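Local coordinates for cell division control protein Cdc48 (Mycobacterium smegmatis, PDB 5E7P) that probably binds and hydrolyses ATP as a Cdc48-type member of the AAA ATPase family, and is found with ADP bound, at residues 39-44 and 462-467; 171-176 and 433-438; 233-238 and 272-277; 427-432 and 467-472. One frame throughout, in Å; residues are numbered along the deposited sequence.

All four contacts are largely buried, yet their chemistry changes with their place in the fold. Interaction 4 lies closest to the middle of the chain and interaction 2 farthest out. The two use successive turns of helix 427-448: a carboxylate holds a loop in the first, and an arginine meets an aromatic edge, with no hydrogen bond, in the second. Interaction 1, with one exposed residue at its margin, ties the N-terminal domain to the loop after helix 456-462 through an arginine; it shares Arg467 with interaction 4 and packs against the helix of interaction 2. Interaction 3 packs His235 against the phosphate-binding loop, whose backbone amides grip the ADP that interaction 4 borders from the helix side.

Interaction 1 of 4, residues 39-44 and 462-467; sequences VVRLHP and ALTVIR
Arg41 reaches across to the backbone of Thr464, and its guanidinium group carries the polar part of this contact. NH2 donates to Thr464 O at 2.8 Å, with an N-H...O angle of 147°. The donor stands above the carbonyl plane, and the oxygen lies somewhat out of the guanidinium plane, near its edge. The side-chain torsions explain the reach: CG sits beside the backbone N, the chain folds again at CB-CG (chi2 -72°), and CG-CD is then extended, which carries the terminal group over towards Thr464. A water accepts from NH1 and makes a weak bond to the same carbonyl oxygen, while Asp34 forms a salt bridge with NH2 and Val72 O takes NH1. The salt bridge to Asp34 offsets the charge of the buried guanidinium, and the bonds together limit its rotation.

Valines complete the contact. Val39 places CG1 over one face of the guanidinium, 4.0 Å above its plane and towards the rim, and its other branch, CG2, lies 3.9 Å from Val465 O. Val465 CG1 approaches Arg41 NH2 obliquely, also at 3.9 Å. The hydroxyl of Thr464 is engaged by Gly461 O, whereas its backbone oxygen serves the arginine.

Strand 39-42 belongs to the Cdc48 N-terminal domain, of the double-psi beta-barrel clan; it runs parallel to strand 65-72, and Arg41 also has backbone bonding to Leu83 of strand 81-84. Beyond the loop, Val465 leans on Glu436 and Arg440 of helix 427-448, and Thr464 on Arg440.

Interaction 2 of 4, residues 171-176 and 433-438; sequences ITWTSE and VVREGA
Ile171 and Trp173 meet a single side chain of the helix, that of Arg435, and the contact divides into a packed part around its CD and NE and a side turned to solvent. In the packed part, Ile171 CG1 lies against Arg435 CD at 3.9 Å. The indole comes in from another direction: its CH2 and CZ2 corner is 3.9 Å from Arg435 NE, which lies in the plane of the ring, at the edge. Seen from the arginine, CH2 stands over one face of the guanidinium, and the two planes are 75° apart. With the charge at the indole edge, this is van der Waals packing and not a cation-pi stack.

A bend at CG-CD (chi3 -55°) turns the end of Arg435 across the indole. No hydrogen bond links the two segments, and the contact between them is one of shape. On the solvent side, Arg435 is partly exposed and passes about 7 Å from the bound ADP, while Thr172 and Thr174 are exposed on the loop. Trp173 is buried, and its NE1 makes a weak hydrogen bond to Leu147 O.

The loop joins helix 160-169 to strand 177-184. Val169 of that helix also packs on Arg435, Val434 and Ala438 of helix 427-448, and Trp173 also rests on Thr129, Met132 and Ala133 of helix 127-133.

Interaction 3 of 4, residues 233-238 and 272-277; sequences VTHPQA and AGVGKA. With ADP (adenosine-5'-diphosphate), chain C; GOL (glycerol), chain F.
This is a packing contact on the outer side of a P-loop: His235, just ahead of helix 237-249, lies against Val274 and Gly275 of the loop that wraps the ADP phosphates. The imidazole presents its edge, with Val274 O in the ring plane and 3.0 Å from CE1. NE2 is not hydrogen-bonded to that carbonyl; it lies instead 3.7 Å from Val274 CG2. ND1 is hydrogen-bonded to O1 of a glycerol, probably from the crystallisation liquor, and O1 also donates to Gly275 O. The glycerol thus bridges histidine and loop.

On its inner side the loop grips the beta-phosphate as a Walker A P-loop does, although Ala277 stands where the consensus has Ser or Thr. Oxygen O3B of the ADP receives three donors: Gly275 N at 2.8 Å, Lys276 N in a nearly straight bond (171°), and Lys276 NZ at 2.8 Å. To bring NZ back over the phosphate, the lysine folds at both outer torsions (chi3 -62°, chi4 -65°), and Gly270 O gives the ammonium a second partner. Gly273 N and Ala277 N, each 2.9 Å from its oxygen, hold O1B and O2B respectively. The amides and the ammonium, together with the N-terminal end of helix 276-283, would be expected to stabilise the phosphate's negative charge.

The loop follows strand 265-269 of a six-stranded mixed sheet that also includes 385-388. Nearby, Ala238 of helix 237-249 packs on Met279 and Val283 of helix 276-283, Thr234 leans on helix 394-404, and Leu389 touches both His235 and Lys276.

Interaction 4 of 4, residues 427-432 and 467-472; sequences VADLAA and RPLSRS. With ADP (adenosine-5'-diphosphate), chain C.
Asp429 and Pro468 bring the backbones within 5.4 Å, CA to CA, where the first turn of helix 427-448 faces a loop that coils into a short 3-10 segment at 469-470.

Asp429, with CG beside its backbone N (chi1 -55°), extends its carboxylate to the amide of Leu469. That N-H is shared: OD1 takes it at 2.9 Å, from above the carboxylate plane, and OD2 more weakly at 3.0 Å. One water donates to OD2 and accepts from Ser470 N, and another links OD1 to Arg467 O. OD2 also accepts from Val426 N, just before the helix, so a single buried acid ties the helix start to the loop.

Such a helix bordering the nucleotide is consistent with the small helical lid of AAA modules. Val427 CG1 lies 3.6 Å from C8 of the ADP, and Ala428 CA is 3.7 Å from its ribose O4'.

Pro468 CB lies over one face of the carboxylate, 3.6 Å from OD2, while Leu469 CB meets OD1 near the carboxylate plane, at 3.5 Å. Farther along, Ser472 OG donates to Leu469 O in the carbonyl plane, on a lone pair.

Interaction 1 of 4, residues 39-44 and 462-467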
# COMPACT_ATOMS: atom_id res chain seq x y z
N VAL A 39 3.43 -18.28 -5.52
CA VAL A 39 4.13 -17.62 -6.61
C VAL A 39 4.19 -18.48 -7.87
O VAL A 39 4.61 -19.63 -7.82
CB VAL A 39 5.57 -17.23 -6.19
CG1 VAL A 39 6.38 -16.78 -7.41
CG2 VAL A 39 5.55 -16.15 -5.12
N VAL A 40 3.76 -17.91 -8.99
CA VAL A 40 3.86 -18.57 -10.28
C VAL A 40 4.90 -17.85 -11.16
O VAL A 40 4.90 -16.63 -11.25
CB VAL A 40 2.49 -18.64 -11.00
CG1 VAL A 40 1.86 -17.26 -11.11
CG2 VAL A 40 2.62 -19.30 -12.36
N ARG A 41 5.78 -18.63 -11.78
CA ARG A 41 6.88 -18.05 -12.57
C ARG A 41 6.51 -17.85 -14.04
O ARG A 41 6.22 -18.81 -14.76
CB ARG A 41 8.14 -18.92 -12.44
CG ARG A 41 8.75 -18.95 -11.05
CD ARG A 41 9.43 -17.64 -10.71
NE ARG A 41 9.90 -17.61 -9.33
CZ ARG A 41 10.30 -16.51 -8.69
NH1 ARG A 41 10.28 -15.34 -9.32
NH2 ARG A 41 10.72 -16.58 -7.44
N LEU A 42 6.55 -16.60 -14.48
CA LEU A 42 6.22 -16.25 -15.85
C LEU A 42 7.38 -15.54 -16.54
O LEU A 42 8.13 -14.80 -15.90
CB LEU A 42 4.98 -15.35 -15.89
CG LEU A 42 3.67 -15.96 -15.38
CD1 LEU A 42 2.59 -14.89 -15.26
CD2 LEU A 42 3.22 -17.07 -16.30
N HIS A 43 7.52 -15.77 -17.84
CA HIS A 43 8.51 -15.06 -18.63
C HIS A 43 8.11 -13.58 -18.69
O HIS A 43 6.93 -13.26 -18.70
CB HIS A 43 8.56 -15.64 -20.05
CG HIS A 43 9.76 -15.22 -20.83
ND1 HIS A 43 9.83 -14.02 -21.50
CD2 HIS A 43 10.95 -15.84 -21.06
CE1 HIS A 43 11.00 -13.91 -22.10
NE2 HIS A 43 11.70 -15.00 -21.85
N PRO A 44 9.11 -12.69 -18.70
CA PRO A 44 8.84 -11.25 -18.77
C PRO A 44 7.99 -10.85 -19.98
O PRO A 44 7.23 -9.88 -19.90
CB PRO A 44 10.23 -10.64 -18.88
CG PRO A 44 11.11 -11.61 -18.18
CD PRO A 44 10.54 -12.97 -18.48
N ALA A 462 15.24 -14.59 -0.26
CA ALA A 462 13.90 -14.31 0.22
C ALA A 462 13.22 -13.25 -0.65
O ALA A 462 12.01 -13.28 -0.84
CB ALA A 462 13.94 -13.85 1.67
N LEU A 463 14.02 -12.32 -1.17
CA LEU A 463 13.49 -11.23 -1.99
C LEU A 463 12.88 -11.73 -3.31
O LEU A 463 12.13 -11.00 -3.96
CB LEU A 463 14.59 -10.20 -2.28
CG LEU A 463 15.21 -9.52 -1.06
CD1 LEU A 463 16.22 -8.46 -1.49
CD2 LEU A 463 14.14 -8.90 -0.18
N THR A 464 13.21 -12.96 -3.69
CA THR A 464 12.67 -13.52 -4.93
C THR A 464 11.26 -14.09 -4.75
O THR A 464 10.60 -14.42 -5.73
CB THR A 464 13.59 -14.63 -5.49
OG1 THR A 464 13.49 -15.80 -4.67
CG2 THR A 464 15.04 -14.16 -5.56
N VAL A 465 10.80 -14.19 -3.50
CA VAL A 465 9.49 -14.79 -3.23
C VAL A 465 8.57 -13.95 -2.35
O VAL A 465 7.37 -14.22 -2.27
CB VAL A 465 9.63 -16.19 -2.59
CG1 VAL A 465 10.20 -17.18 -3.59
CG2 VAL A 465 10.48 -16.13 -1.33
N ILE A 466 9.11 -12.92 -1.70
CA ILE A 466 8.30 -12.10 -0.81
C ILE A 466 7.78 -10.83 -1.49
O ILE A 466 8.56 -9.96 -1.88
CB ILE A 466 9.07 -11.70 0.46
CG1 ILE A 466 9.48 -12.95 1.25
CG2 ILE A 466 8.23 -10.78 1.33
CD1 ILE A 466 8.31 -13.84 1.62
N ARG A 467 6.47 -10.73 -1.63
CA ARG A 467 5.86 -9.55 -2.22
C ARG A 467 5.58 -8.50 -1.15
O ARG A 467 4.91 -8.78 -0.16
CB ARG A 467 4.57 -9.89 -2.96
CG ARG A 467 3.91 -8.68 -3.59
CD ARG A 467 2.68 -9.04 -4.40
NE ARG A 467 1.57 -9.50 -3.58
CZ ARG A 467 0.33 -9.68 -4.04
NH1 ARG A 467 0.06 -9.43 -5.31
NH2 ARG A 467 -0.63 -10.11 -3.23
O HOH W 1 10.47 -12.94 -8.73

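Interaction 2 of 4, residues 171-176 and 433-438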
# COMPACT_ATOMS: atom_id res chain seq x y z
N ILE A 171 7.87 -17.36 14.18
CA ILE A 171 7.07 -18.44 13.60
C ILE A 171 6.45 -19.29 14.71
O ILE A 171 7.14 -20.05 15.39
CB ILE A 171 7.89 -19.32 12.65
CG1 ILE A 171 8.41 -18.48 11.48
CG2 ILE A 171 7.06 -20.48 12.14
CD1 ILE A 171 9.17 -19.28 10.44
N THR A 172 5.14 -19.15 14.88
CA THR A 172 4.41 -19.88 15.92
C THR A 172 3.57 -21.00 15.32
O THR A 172 3.51 -22.10 15.85
CB THR A 172 3.50 -18.93 16.71
OG1 THR A 172 4.29 -17.89 17.31
CG2 THR A 172 2.75 -19.69 17.81
N TRP A 173 2.93 -20.70 14.20
CA TRP A 173 2.08 -21.65 13.50
C TRP A 173 2.88 -22.80 12.89
O TRP A 173 4.11 -22.74 12.80
CB TRP A 173 1.27 -20.94 12.41
CG TRP A 173 2.13 -20.21 11.44
CD1 TRP A 173 2.57 -20.66 10.23
CD2 TRP A 173 2.67 -18.89 11.59
NE1 TRP A 173 3.34 -19.70 9.61
CE2 TRP A 173 3.42 -18.61 10.43
CE3 TRP A 173 2.60 -17.92 12.59
CZ2 TRP A 173 4.08 -17.40 10.24
CZ3 TRP A 173 3.25 -16.72 12.41
CH2 TRP A 173 3.99 -16.47 11.24
N THR A 174 2.18 -23.84 12.47
CA THR A 174 2.82 -25.01 11.87
C THR A 174 2.54 -25.08 10.37
O THR A 174 1.86 -24.21 9.82
CB THR A 174 2.35 -26.31 12.54
OG1 THR A 174 0.92 -26.42 12.44
CG2 THR A 174 2.75 -26.33 14.00
N SER A 175 3.06 -26.11 9.73
CA SER A 175 2.90 -26.28 8.29
C SER A 175 1.72 -27.19 7.94
O SER A 175 1.91 -28.32 7.49
CB SER A 175 4.18 -26.83 7.66
OG SER A 175 4.49 -28.12 8.18
N GLU A 176 0.51 -26.70 8.17
CA GLU A 176 -0.69 -27.47 7.84
C GLU A 176 -1.44 -26.84 6.68
O GLU A 176 -1.70 -25.64 6.66
CB GLU A 176 -1.60 -27.59 9.06
CG GLU A 176 -2.87 -28.39 8.79
CD GLU A 176 -3.78 -28.46 10.00
OE1 GLU A 176 -3.30 -28.18 11.12
OE2 GLU A 176 -4.97 -28.80 9.83
N VAL A 433 10.32 -11.19 5.09
CA VAL A 433 11.61 -11.44 4.45
C VAL A 433 12.51 -12.24 5.38
O VAL A 433 13.15 -13.21 4.97
CB VAL A 433 12.30 -10.13 4.04
CG1 VAL A 433 13.77 -10.37 3.71
CG2 VAL A 433 11.59 -9.49 2.85
N VAL A 434 12.55 -11.84 6.65
CA VAL A 434 13.39 -12.50 7.64
C VAL A 434 12.89 -13.91 7.97
O VAL A 434 13.69 -14.84 8.12
CB VAL A 434 13.52 -11.65 8.93
CG1 VAL A 434 14.20 -12.44 10.03
CG2 VAL A 434 14.28 -10.37 8.63
N ARG A 435 11.57 -14.07 8.08
CA ARG A 435 11.00 -15.39 8.33
C ARG A 435 11.34 -16.36 7.21
O ARG A 435 11.67 -17.52 7.46
CB ARG A 435 9.48 -15.31 8.51
CG ARG A 435 9.03 -14.54 9.74
CD ARG A 435 7.60 -14.89 10.14
NE ARG A 435 6.66 -14.69 9.05
CZ ARG A 435 6.08 -13.52 8.77
NH1 ARG A 435 6.35 -12.45 9.50
NH2 ARG A 435 5.23 -13.43 7.75
N GLU A 436 11.27 -15.88 5.97
CA GLU A 436 11.64 -16.68 4.81
C GLU A 436 13.12 -17.00 4.85
O GLU A 436 13.53 -18.11 4.50
CB GLU A 436 11.29 -15.94 3.52
CG GLU A 436 11.72 -16.65 2.25
CD GLU A 436 10.99 -17.96 2.03
OE1 GLU A 436 9.82 -18.08 2.46
OE2 GLU A 436 11.59 -18.88 1.42
N GLY A 437 13.93 -16.03 5.27
CA GLY A 437 15.36 -16.23 5.40
C GLY A 437 15.69 -17.32 6.40
O GLY A 437 16.67 -18.04 6.24
N ALA A 438 14.85 -17.43 7.43
CA ALA A 438 15.03 -18.46 8.45
C ALA A 438 14.71 -19.84 7.89
O ALA A 438 15.26 -20.84 8.35
CB ALA A 438 14.16 -18.16 9.66

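Interaction 3 of 4, residues 233-238 and 272-277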
# COMPACT_ATOMS: atom_id res chain seq x y z
N VAL A 233 12.37 5.65 16.31
CA VAL A 233 13.56 5.80 15.47
C VAL A 233 13.23 5.82 13.98
O VAL A 233 13.96 6.40 13.18
CB VAL A 233 14.65 4.75 15.78
CG1 VAL A 233 15.05 4.80 17.25
CG2 VAL A 233 14.19 3.36 15.40
N THR A 234 12.13 5.17 13.60
CA THR A 234 11.66 5.22 12.22
C THR A 234 10.30 5.89 12.11
O THR A 234 9.84 6.21 11.02
CB THR A 234 11.59 3.82 11.58
OG1 THR A 234 10.49 3.08 12.14
CG2 THR A 234 12.89 3.06 11.80
N HIS A 235 9.65 6.09 13.25
CA HIS A 235 8.36 6.78 13.29
C HIS A 235 8.38 7.94 14.27
O HIS A 235 7.96 7.80 15.42
CB HIS A 235 7.23 5.80 13.62
CG HIS A 235 6.91 4.85 12.51
ND1 HIS A 235 6.78 3.49 12.71
CD2 HIS A 235 6.67 5.06 11.20
CE1 HIS A 235 6.49 2.91 11.56
NE2 HIS A 235 6.42 3.84 10.63
N PRO A 236 8.86 9.11 13.81
CA PRO A 236 9.00 10.32 14.62
C PRO A 236 7.64 10.84 15.09
O PRO A 236 7.57 11.63 16.03
CB PRO A 236 9.64 11.33 13.65
CG PRO A 236 10.20 10.50 12.54
CD PRO A 236 9.29 9.33 12.41
N GLN A 237 6.58 10.40 14.43
CA GLN A 237 5.23 10.82 14.79
C GLN A 237 4.80 10.25 16.14
O GLN A 237 3.86 10.74 16.76
CB GLN A 237 4.23 10.40 13.71
CG GLN A 237 4.34 11.19 12.40
CD GLN A 237 5.40 10.65 11.46
OE1 GLN A 237 6.10 9.68 11.76
NE2 GLN A 237 5.52 11.28 10.29
N ALA A 238 5.50 9.22 16.60
CA ALA A 238 5.22 8.60 17.89
C ALA A 238 5.51 9.57 19.04
O ALA A 238 4.87 9.51 20.09
CB ALA A 238 6.01 7.32 18.05
N ALA A 272 -0.10 0.16 4.69
CA ALA A 272 -0.46 -1.09 5.34
C ALA A 272 0.78 -1.81 5.86
O ALA A 272 1.74 -2.01 5.13
CB ALA A 272 -1.24 -1.98 4.38
N GLY A 273 0.75 -2.19 7.14
CA GLY A 273 1.84 -2.92 7.74
C GLY A 273 3.05 -2.07 8.04
O GLY A 273 4.14 -2.58 8.30
N VAL A 274 2.88 -0.75 7.99
CA VAL A 274 3.98 0.16 8.26
C VAL A 274 4.32 0.17 9.75
O VAL A 274 5.43 0.53 10.15
CB VAL A 274 3.69 1.59 7.76
CG1 VAL A 274 2.79 2.33 8.74
CG2 VAL A 274 4.99 2.35 7.54
N GLY A 275 3.35 -0.23 10.58
CA GLY A 275 3.56 -0.32 12.01
C GLY A 275 2.71 0.64 12.82
O GLY A 275 3.15 1.13 13.87
N LYS A 276 1.50 0.91 12.36
CA LYS A 276 0.61 1.84 13.04
C LYS A 276 0.12 1.31 14.39
O LYS A 276 0.15 2.01 15.40
CB LYS A 276 -0.58 2.20 12.16
CG LYS A 276 -0.20 2.89 10.86
CD LYS A 276 -1.44 3.22 10.04
CE LYS A 276 -2.20 1.97 9.65
NZ LYS A 276 -1.40 1.10 8.74
N ALA A 277 -0.34 0.06 14.41
CA ALA A 277 -0.87 -0.54 15.63
C ALA A 277 0.23 -0.78 16.65
O ALA A 277 0.04 -0.58 17.85
CB ALA A 277 -1.61 -1.83 15.32
PB ADP C . -0.16 -1.52 10.68
O1B ADP C . -0.90 -2.17 9.54
O2B ADP C . -0.93 -1.48 11.97
O3B ADP C . 0.52 -0.22 10.34
PA ADP C . 1.30 -3.23 12.40
O1A ADP C . 0.26 -4.30 12.61
O2A ADP C . 1.45 -2.14 13.43
O3A ADP C . 1.02 -2.58 10.95
O5' ADP C . 2.70 -3.96 12.17
C5' ADP C . 2.92 -4.63 10.93
C4' ADP C . 3.47 -6.00 11.26
O4' ADP C . 4.87 -5.90 11.50
C3' ADP C . 2.81 -6.55 12.51
O3' ADP C . 2.29 -7.86 12.26
C2' ADP C . 3.91 -6.62 13.55
O2' ADP C . 3.90 -7.89 14.20
C1' ADP C . 5.20 -6.43 12.78
N9 ADP C . 6.12 -5.48 13.45
C8 ADP C . 5.98 -4.15 13.50
N7 ADP C . 7.00 -3.58 14.19
C5 ADP C . 7.82 -4.57 14.59
C6 ADP C . 9.09 -4.68 15.35
N6 ADP C . 9.70 -3.57 15.85
N1 ADP C . 9.61 -5.91 15.55
C2 ADP C . 9.01 -7.01 15.07
N3 ADP C . 7.87 -6.99 14.36
C4 ADP C . 7.23 -5.82 14.10
C1 GOL F . 6.22 0.50 14.89
O1 GOL F . 5.91 1.79 14.39
C2 GOL F . 7.30 -0.14 14.03
O2 GOL F . 6.74 -1.17 13.24
C3 GOL F . 8.37 -0.75 14.93
O3 GOL F . 9.55 0.01 14.83

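Interaction 4 of 4, residues 427-432 and 467-472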
# COMPACT_ATOMS: atom_id res chain seq x y z
N VAL A 427 7.78 -2.71 7.47
CA VAL A 427 8.31 -3.62 8.48
C VAL A 427 7.65 -5.00 8.39
O VAL A 427 8.31 -6.03 8.62
CB VAL A 427 8.19 -3.03 9.91
CG1 VAL A 427 6.73 -2.70 10.25
CG2 VAL A 427 8.78 -3.98 10.94
N ALA A 428 6.37 -5.02 8.04
CA ALA A 428 5.63 -6.27 7.89
C ALA A 428 6.28 -7.14 6.82
O ALA A 428 6.48 -8.34 7.01
CB ALA A 428 4.18 -6.00 7.54
N ASP A 429 6.63 -6.52 5.70
CA ASP A 429 7.29 -7.21 4.60
C ASP A 429 8.68 -7.67 5.01
O ASP A 429 9.07 -8.81 4.74
CB ASP A 429 7.39 -6.29 3.38
CG ASP A 429 6.04 -5.75 2.94
OD1 ASP A 429 5.04 -6.48 3.06
OD2 ASP A 429 6.00 -4.58 2.49
N LEU A 430 9.42 -6.78 5.65
CA LEU A 430 10.77 -7.07 6.11
C LEU A 430 10.77 -8.22 7.11
O LEU A 430 11.67 -9.07 7.10
CB LEU A 430 11.41 -5.83 6.74
CG LEU A 430 11.62 -4.64 5.80
CD1 LEU A 430 11.94 -3.37 6.58
CD2 LEU A 430 12.72 -4.94 4.79
N ALA A 431 9.75 -8.26 7.96
CA ALA A 431 9.58 -9.36 8.90
C ALA A 431 9.37 -10.66 8.13
O ALA A 431 9.96 -11.69 8.46
CB ALA A 431 8.42 -9.09 9.83
N ALA A 432 8.52 -10.61 7.11
CA ALA A 432 8.27 -11.77 6.26
C ALA A 432 9.53 -12.18 5.51
O ALA A 432 9.79 -13.36 5.30
CB ALA A 432 7.15 -11.47 5.28
N ARG A 467 6.47 -10.73 -1.63
CA ARG A 467 5.86 -9.55 -2.22
C ARG A 467 5.58 -8.50 -1.15
O ARG A 467 4.91 -8.78 -0.16
CB ARG A 467 4.57 -9.89 -2.96
CG ARG A 467 3.91 -8.68 -3.59
CD ARG A 467 2.68 -9.04 -4.40
NE ARG A 467 1.57 -9.50 -3.58
CZ ARG A 467 0.33 -9.68 -4.04
NH1 ARG A 467 0.06 -9.43 -5.31
NH2 ARG A 467 -0.63 -10.11 -3.23
N PRO A 468 6.08 -7.27 -1.36
CA PRO A 468 5.77 -6.16 -0.46
C PRO A 468 4.28 -5.86 -0.48
O PRO A 468 3.65 -5.94 -1.54
CB PRO A 468 6.56 -4.99 -1.06
CG PRO A 468 6.82 -5.38 -2.47
CD PRO A 468 6.96 -6.87 -2.47
N LEU A 469 3.74 -5.53 0.68
CA LEU A 469 2.31 -5.24 0.84
C LEU A 469 1.87 -4.11 -0.08
O LEU A 469 0.73 -4.07 -0.53
CB LEU A 469 2.02 -4.88 2.30
CG LEU A 469 0.76 -5.45 2.95
CD1 LEU A 469 0.69 -6.95 2.74
CD2 LEU A 469 0.75 -5.13 4.44
N SER A 470 2.79 -3.21 -0.39
CA SER A 470 2.51 -2.09 -1.29
C SER A 470 2.23 -2.55 -2.72
O SER A 470 1.74 -1.78 -3.54
CB SER A 470 3.69 -1.12 -1.29
OG SER A 470 4.87 -1.75 -1.74
N ARG A 471 2.54 -3.81 -3.03
CA ARG A 471 2.30 -4.35 -4.36
C ARG A 471 1.16 -5.37 -4.39
O ARG A 471 0.97 -6.06 -5.39
CB ARG A 471 3.57 -5.00 -4.91
CG ARG A 471 4.74 -4.04 -5.08
CD ARG A 471 4.53 -3.11 -6.26
NE ARG A 471 4.94 -3.74 -7.51
CZ ARG A 471 6.18 -3.72 -7.98
NH1 ARG A 471 7.14 -3.10 -7.30
NH2 ARG A 471 6.47 -4.31 -9.13
N SER A 472 0.41 -5.46 -3.30
CA SER A 472 -0.60 -6.51 -3.15
C SER A 472 -1.99 -6.08 -3.62
O SER A 472 -2.92 -6.88 -3.59
CB SER A 472 -0.66 -6.99 -1.69
OG SER A 472 -1.21 -5.99 -0.84
PB ADP C . -0.16 -1.52 10.68
O1B ADP C . -0.90 -2.17 9.54
O2B ADP C . -0.93 -1.48 11.97
O3B ADP C . 0.52 -0.22 10.34
PA ADP C . 1.30 -3.23 12.40
O1A ADP C . 0.26 -4.30 12.61
O2A ADP C . 1.45 -2.14 13.43
O3A ADP C . 1.02 -2.58 10.95
O5' ADP C . 2.70 -3.96 12.17
C5' ADP C . 2.92 -4.63 10.93
C4' ADP C . 3.47 -6.00 11.26
O4' ADP C . 4.87 -5.90 11.50
C3' ADP C . 2.81 -6.55 12.51
O3' ADP C . 2.29 -7.86 12.26
C2' ADP C . 3.91 -6.62 13.55
O2' ADP C . 3.90 -7.89 14.20
C1' ADP C . 5.20 -6.43 12.78
N9 ADP C . 6.12 -5.48 13.45
C8 ADP C . 5.98 -4.15 13.50
N7 ADP C . 7.00 -3.58 14.19
C5 ADP C . 7.82 -4.57 14.59
C6 ADP C . 9.09 -4.68 15.35
N6 ADP C . 9.70 -3.57 15.85
N1 ADP C . 9.61 -5.91 15.55
C2 ADP C . 9.01 -7.01 15.07
N3 ADP C . 7.87 -6.99 14.36
C4 ADP C . 7.23 -5.82 14.10
O HOH W 2 4.81 -2.63 1.42
O HOH W 3 4.46 -9.42 2.98